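Local coordinates for DNA mismatch repair protein MutS (Thermus aquaticus, PDB 1EWQ) that recognises and binds mismatched DNA as part of mismatch repair and has a weak ATPase activity, at residues C[351-356]-C[388-393]; C[380-385]-C[504-509]. All coordinates share one frame; numbering follows the deposited sequence.

Contact 1. Residues C[351-356]-C[388-393]; sequences ALRRSL and EDPPLK
Glu-388 meets Arg-353 through its backbone, not through its carboxylate. The CA-CB bond of Glu-388 points away from the helix, and its carbonyl O faces the guanidinium. Arg-353 NH2 donates to Glu-388 O over 2.7 Å. The bond is short but weak, since the N-H...O angle is only 123°. The oxygen sits at the edge of the guanidinium, near its plane. Arg-353 reaches it with CG anti to the backbone N (chi1 175°) and a bend at chi3 (62°). This sends the chain out from helix 346-366 past helix 376-385, where its CD packs on Glu-383. The same arginine also serves the chain just ahead of Glu-388, where NH1 bonds to the carbonyl of Val-387 and weakly to that of Leu-386. Asp-389 makes no ion pair here: Asp-389 OD1 stays 5.6 Å from Arg-353 NH2. The CA-CB bond of Pro-390 points toward the helix. Pro-390 CD lies 3.8 Å from Arg-353 NH2, at an oblique angle to the guanidinium. One side chain thus joins helix 346-366 to the start of the loop that leaves helix 376-385, on the surface of the region assigned to MutS domain III. The contact sets a cationic group against backbone carbonyls. It is a charge-dipole contact, and the positive charge of Arg-353 is probably eased in part by these carbonyl dipoles, although two of the three bonds are weak.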
loop_
_atom_site.group_PDB
_atom_site.type_symbol
_atom_site.label_atom_id
_atom_site.label_comp_id
_atom_site.label_asym_id
_atom_site.label_seq_id
_atom_site.Cartn_x
_atom_site.Cartn_y
_atom_site.Cartn_z
ATOM N N ALA C 351 15.925 11.565 28.607
ATOM C CA ALA C 351 16.842 11.238 27.521
ATOM C C ALA C 351 18.028 12.209 27.548
ATOM O O ALA C 351 19.168 11.813 27.324
ATOM C CB ALA C 351 16.115 11.317 26.179
ATOM N N LEU C 352 17.753 13.479 27.839
ATOM C CA LEU C 352 18.807 14.481 27.901
ATOM C C LEU C 352 19.835 14.115 28.972
ATOM O O LEU C 352 21.035 14.114 28.709
ATOM C CB LEU C 352 18.222 15.872 28.192
ATOM C CG LEU C 352 19.245 16.997 28.424
ATOM C CD1 LEU C 352 20.257 17.049 27.277
ATOM C CD2 LEU C 352 18.522 18.327 28.558
ATOM N N ARG C 353 19.362 13.806 30.176
ATOM C CA ARG C 353 20.249 13.421 31.272
ATOM C C ARG C 353 21.078 12.196 30.888
ATOM O O ARG C 353 22.280 12.158 31.126
ATOM C CB ARG C 353 19.442 13.105 32.537
ATOM C CG ARG C 353 20.288 12.580 33.688
ATOM C CD ARG C 353 19.417 12.117 34.839
ATOM N NE ARG C 353 18.551 11.021 34.422
ATOM C CZ ARG C 353 17.533 10.559 35.138
ATOM N NH1 ARG C 353 17.244 11.099 36.318
ATOM N NH2 ARG C 353 16.796 9.558 34.674
ATOM N N ARG C 354 20.431 11.191 30.306
ATOM C CA ARG C 354 21.143 9.988 29.892
ATOM C C ARG C 354 22.282 10.359 28.946
ATOM O O ARG C 354 23.416 9.897 29.106
ATOM C CB ARG C 354 20.192 9.001 29.195
ATOM C CG ARG C 354 20.939 7.885 28.452
ATOM C CD ARG C 354 20.052 6.752 27.931
ATOM N NE ARG C 354 18.948 7.162 27.060
ATOM C CZ ARG C 354 19.041 8.018 26.045
ATOM N NH1 ARG C 354 20.199 8.596 25.754
ATOM N NH2 ARG C 354 17.975 8.271 25.291
ATOM N N SER C 355 21.975 11.210 27.973
ATOM C CA SER C 355 22.965 11.649 26.993
ATOM C C SER C 355 24.101 12.453 27.621
ATOM O O SER C 355 25.262 12.302 27.241
ATOM C CB SER C 355 22.290 12.487 25.908
ATOM O OG SER C 355 21.314 11.725 25.230
ATOM N N LEU C 356 23.768 13.308 28.578
ATOM C CA LEU C 356 24.782 14.120 29.229
ATOM C C LEU C 356 25.700 13.292 30.130
ATOM O O LEU C 356 26.791 13.739 30.488
ATOM C CB LEU C 356 24.128 15.248 30.030
ATOM C CG LEU C 356 23.348 16.275 29.202
ATOM C CD1 LEU C 356 22.873 17.394 30.105
ATOM C CD2 LEU C 356 24.223 16.829 28.080
ATOM N N GLU C 388 14.840 8.174 38.610
ATOM C CA GLU C 388 15.625 7.373 37.680
ATOM C C GLU C 388 14.929 7.115 36.338
ATOM O O GLU C 388 15.535 7.304 35.285
ATOM C CB GLU C 388 16.023 6.048 38.335
ATOM C CG GLU C 388 16.880 5.153 37.445
ATOM C CD GLU C 388 17.363 3.906 38.162
ATOM O OE1 GLU C 388 16.590 3.350 38.965
ATOM O OE2 GLU C 388 18.508 3.475 37.916
ATOM N N ASP C 389 13.671 6.685 36.366
ATOM C CA ASP C 389 12.937 6.431 35.128
ATOM C C ASP C 389 11.681 7.300 35.097
ATOM O O ASP C 389 10.604 6.867 35.483
ATOM C CB ASP C 389 12.566 4.943 35.012
ATOM C CG ASP C 389 13.789 4.028 35.029
ATOM O OD1 ASP C 389 14.801 4.362 34.370
ATOM O OD2 ASP C 389 13.741 2.966 35.689
ATOM N N PRO C 390 11.813 8.546 34.624
ATOM C CA PRO C 390 10.719 9.519 34.532
ATOM C C PRO C 390 9.427 9.075 33.853
ATOM O O PRO C 390 9.446 8.344 32.864
ATOM C CB PRO C 390 11.361 10.690 33.793
ATOM C CG PRO C 390 12.792 10.607 34.223
ATOM C CD PRO C 390 13.068 9.133 34.118
ATOM N N PRO C 391 8.283 9.511 34.402
ATOM C CA PRO C 391 6.950 9.201 33.881
ATOM C C PRO C 391 6.750 10.042 32.626
ATOM O O PRO C 391 7.559 10.924 32.343
ATOM C CB PRO C 391 6.023 9.646 35.010
ATOM C CG PRO C 391 6.875 9.492 36.235
ATOM C CD PRO C 391 8.189 10.056 35.767
ATOM N N LEU C 392 5.678 9.776 31.884
ATOM C CA LEU C 392 5.379 10.517 30.658
ATOM C C LEU C 392 4.745 11.880 30.939
ATOM O O LEU C 392 5.122 12.884 30.332
ATOM C CB LEU C 392 4.448 9.694 29.760
ATOM C CG LEU C 392 3.699 10.412 28.629
ATOM C CD1 LEU C 392 4.680 10.955 27.591
ATOM C CD2 LEU C 392 2.727 9.435 27.988
ATOM N N LYS C 393 3.776 11.909 31.850
ATOM C CA LYS C 393 3.094 13.150 32.207
ATOM C C LYS C 393 3.284 13.511 33.676
ATOM O O LYS C 393 3.184 12.657 34.559
ATOM C CB LYS C 393 1.596 13.050 31.904
ATOM C CG LYS C 393 1.263 12.980 30.426
ATOM C CD LYS C 393 -0.208 13.297 30.173
ATOM C CE LYS C 393 -0.501 13.353 28.680
ATOM N NZ LYS C 393 0.453 14.266 27.981
#

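Contact 2. Residues C[380-385]-C[504-509]; sequences EELEAA and LEVRER
Glu-381 OE2 takes a hydrogen bond from Arg-509 NH1 at 3.3 Å, and the pair forms a salt bridge. The acceptor uses its syn lone pair, on the side of the other carboxylate oxygen. The fit is imperfect: OE2 is tilted from the guanidinium plane. The two planar groups are 50° apart. The second oxygen, Glu-381 OE1, rests against the aliphatic part of the arginine, 3.2 Å from Arg-509 CD. Bends at chi2 and chi3 of Arg-509 fold its chain, bringing both CD and NH1 up to one carboxylate. With an alanine at Glu-381, Arg-509 would probably lose this counter-charge, next to the like-charged Arg-512, and its guanidinium would be freer to turn. Segments 380-385 and 504-509 run nearly antiparallel (162°), their axes 10.5 Å apart at closest approach. They belong to helix 376-385 and the long helix 479-511, which pack side by side within the region assigned to MutS domain III. Beside the salt bridge the contact is apolar. The CA-CB bond of Val-506 points toward helix 376-385, and its two methyls spread over two partners. Val-506 CG1, anti to the backbone N (chi1 179°), meets Leu-382 CD2 at 3.7 Å. Val-506 CG2 lies 3.9 Å from Ala-385 CB. Tyr-404, from a loop, touches both Val-506 and Ala-385. The other methyl of Leu-382, CD1, serves helix 346-366.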
loop_
_atom_site.group_PDB
_atom_site.type_symbol
_atom_site.label_atom_id
_atom_site.label_comp_id
_atom_site.label_asym_id
_atom_site.label_seq_id
_atom_site.Cartn_x
_atom_site.Cartn_y
_atom_site.Cartn_z
ATOM N N GLU C 380 24.011 17.218 36.513
ATOM C CA GLU C 380 23.822 17.050 37.948
ATOM C C GLU C 380 22.451 17.523 38.417
ATOM O O GLU C 380 21.811 16.850 39.230
ATOM C CB GLU C 380 24.913 17.803 38.717
ATOM C CG GLU C 380 26.328 17.348 38.395
ATOM C CD GLU C 380 27.380 18.186 39.096
ATOM O OE1 GLU C 380 27.267 19.435 39.072
ATOM O OE2 GLU C 380 28.325 17.598 39.666
ATOM N N GLU C 381 22.010 18.679 37.921
ATOM C CA GLU C 381 20.704 19.209 38.306
ATOM C C GLU C 381 19.620 18.240 37.848
ATOM O O GLU C 381 18.658 17.991 38.573
ATOM C CB GLU C 381 20.452 20.588 37.680
ATOM C CG GLU C 381 21.389 21.702 38.139
ATOM C CD GLU C 381 20.864 23.091 37.773
ATOM O OE1 GLU C 381 19.847 23.508 38.372
ATOM O OE2 GLU C 381 21.451 23.759 36.883
ATOM N N LEU C 382 19.782 17.692 36.645
ATOM C CA LEU C 382 18.818 16.742 36.107
ATOM C C LEU C 382 18.830 15.484 36.962
ATOM O O LEU C 382 17.775 14.979 37.358
ATOM C CB LEU C 382 19.150 16.394 34.649
ATOM C CG LEU C 382 18.847 17.451 33.579
ATOM C CD1 LEU C 382 19.192 16.914 32.200
ATOM C CD2 LEU C 382 17.377 17.821 33.633
ATOM N N GLU C 383 20.030 14.989 37.254
ATOM C CA GLU C 383 20.190 13.793 38.076
ATOM C C GLU C 383 19.553 13.969 39.454
ATOM O O GLU C 383 18.972 13.034 40.004
ATOM C CB GLU C 383 21.677 13.466 38.254
ATOM C CG GLU C 383 22.345 12.840 37.037
ATOM C CD GLU C 383 23.850 12.695 37.209
ATOM O OE1 GLU C 383 24.291 11.989 38.138
ATOM O OE2 GLU C 383 24.597 13.299 36.415
ATOM N N ALA C 384 19.676 15.172 40.007
ATOM C CA ALA C 384 19.140 15.488 41.327
ATOM C C ALA C 384 17.660 15.848 41.313
ATOM O O ALA C 384 17.004 15.829 42.352
ATOM C CB ALA C 384 19.927 16.633 41.934
ATOM N N ALA C 385 17.133 16.179 40.139
ATOM C CA ALA C 385 15.737 16.568 40.030
ATOM C C ALA C 385 14.771 15.466 39.617
ATOM O O ALA C 385 13.680 15.352 40.177
ATOM C CB ALA C 385 15.606 17.738 39.068
ATOM N N LEU C 504 8.799 22.562 35.011
ATOM C CA LEU C 504 9.046 23.737 34.180
ATOM C C LEU C 504 10.334 24.464 34.560
ATOM O O LEU C 504 11.074 24.903 33.686
ATOM C CB LEU C 504 7.856 24.701 34.254
ATOM C CG LEU C 504 6.588 24.136 33.603
ATOM C CD1 LEU C 504 5.436 25.126 33.715
ATOM C CD2 LEU C 504 6.882 23.823 32.136
ATOM N N GLU C 505 10.605 24.579 35.857
ATOM C CA GLU C 505 11.813 25.248 36.328
ATOM C C GLU C 505 13.039 24.460 35.865
ATOM O O GLU C 505 14.006 25.030 35.365
ATOM C CB GLU C 505 11.795 25.369 37.865
ATOM C CG GLU C 505 10.591 26.169 38.417
ATOM C CD GLU C 505 10.477 26.156 39.950
ATOM O OE1 GLU C 505 11.194 25.369 40.618
ATOM O OE2 GLU C 505 9.648 26.934 40.487
ATOM N N VAL C 506 12.991 23.142 36.028
ATOM C CA VAL C 506 14.094 22.277 35.616
ATOM C C VAL C 506 14.256 22.332 34.093
ATOM O O VAL C 506 15.374 22.366 33.575
ATOM C CB VAL C 506 13.840 20.816 36.057
ATOM C CG1 VAL C 506 14.988 19.920 35.612
ATOM C CG2 VAL C 506 13.685 20.757 37.574
ATOM N N ARG C 507 13.133 22.349 33.382
ATOM C CA ARG C 507 13.152 22.409 31.927
ATOM C C ARG C 507 13.849 23.689 31.479
ATOM O O ARG C 507 14.674 23.673 30.565
ATOM C CB ARG C 507 11.726 22.378 31.385
ATOM C CG ARG C 507 11.634 22.482 29.872
ATOM C CD ARG C 507 10.398 23.281 29.498
ATOM N NE ARG C 507 9.328 22.465 28.959
ATOM C CZ ARG C 507 8.104 22.922 28.709
ATOM N NH1 ARG C 507 7.799 24.192 28.962
ATOM N NH2 ARG C 507 7.190 22.116 28.188
ATOM N N GLU C 508 13.510 24.797 32.133
ATOM C CA GLU C 508 14.115 26.087 31.815
ATOM C C GLU C 508 15.632 26.028 32.031
ATOM O O GLU C 508 16.387 26.647 31.292
ATOM C CB GLU C 508 13.496 27.181 32.688
ATOM C CG GLU C 508 13.993 28.586 32.401
ATOM C CD GLU C 508 13.688 29.037 30.986
ATOM O OE1 GLU C 508 12.557 28.795 30.507
ATOM O OE2 GLU C 508 14.582 29.645 30.355
ATOM N N ARG C 509 16.069 25.285 33.043
ATOM C CA ARG C 509 17.497 25.140 33.319
ATOM C C ARG C 509 18.161 24.479 32.110
ATOM O O ARG C 509 19.269 24.854 31.706
ATOM C CB ARG C 509 17.734 24.260 34.559
ATOM C CG ARG C 509 17.341 24.880 35.908
ATOM C CD ARG C 509 18.484 25.693 36.522
ATOM N NE ARG C 509 18.777 26.906 35.757
ATOM C CZ ARG C 509 19.975 27.489 35.701
ATOM N NH1 ARG C 509 21.009 26.975 36.367
ATOM N NH2 ARG C 509 20.141 28.585 34.966
#

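From the N terminus, the chain first passes through 351-356 on helix 346-366. It then turns into helix 376-385, which carries 380-385. The loop beyond holds 388-393, so contact 1 closes a short loop of 31 residues that includes that second helix. Contact 2 spans 118 residues and ends at 504-509 on helix 479-511. The segments alternate, so the two contacts cross. Their centres are 11 Å apart, and they touch directly: Leu-382 CD1 packs on Leu-352 CG at 3.8 Å and on Arg-353 N at 3.7 Å. Contact 1 ties helix 346-366 to the loop after helix 376-385. Contact 2 ties helix 376-385 to helix 479-511, and Leu-382 links the two.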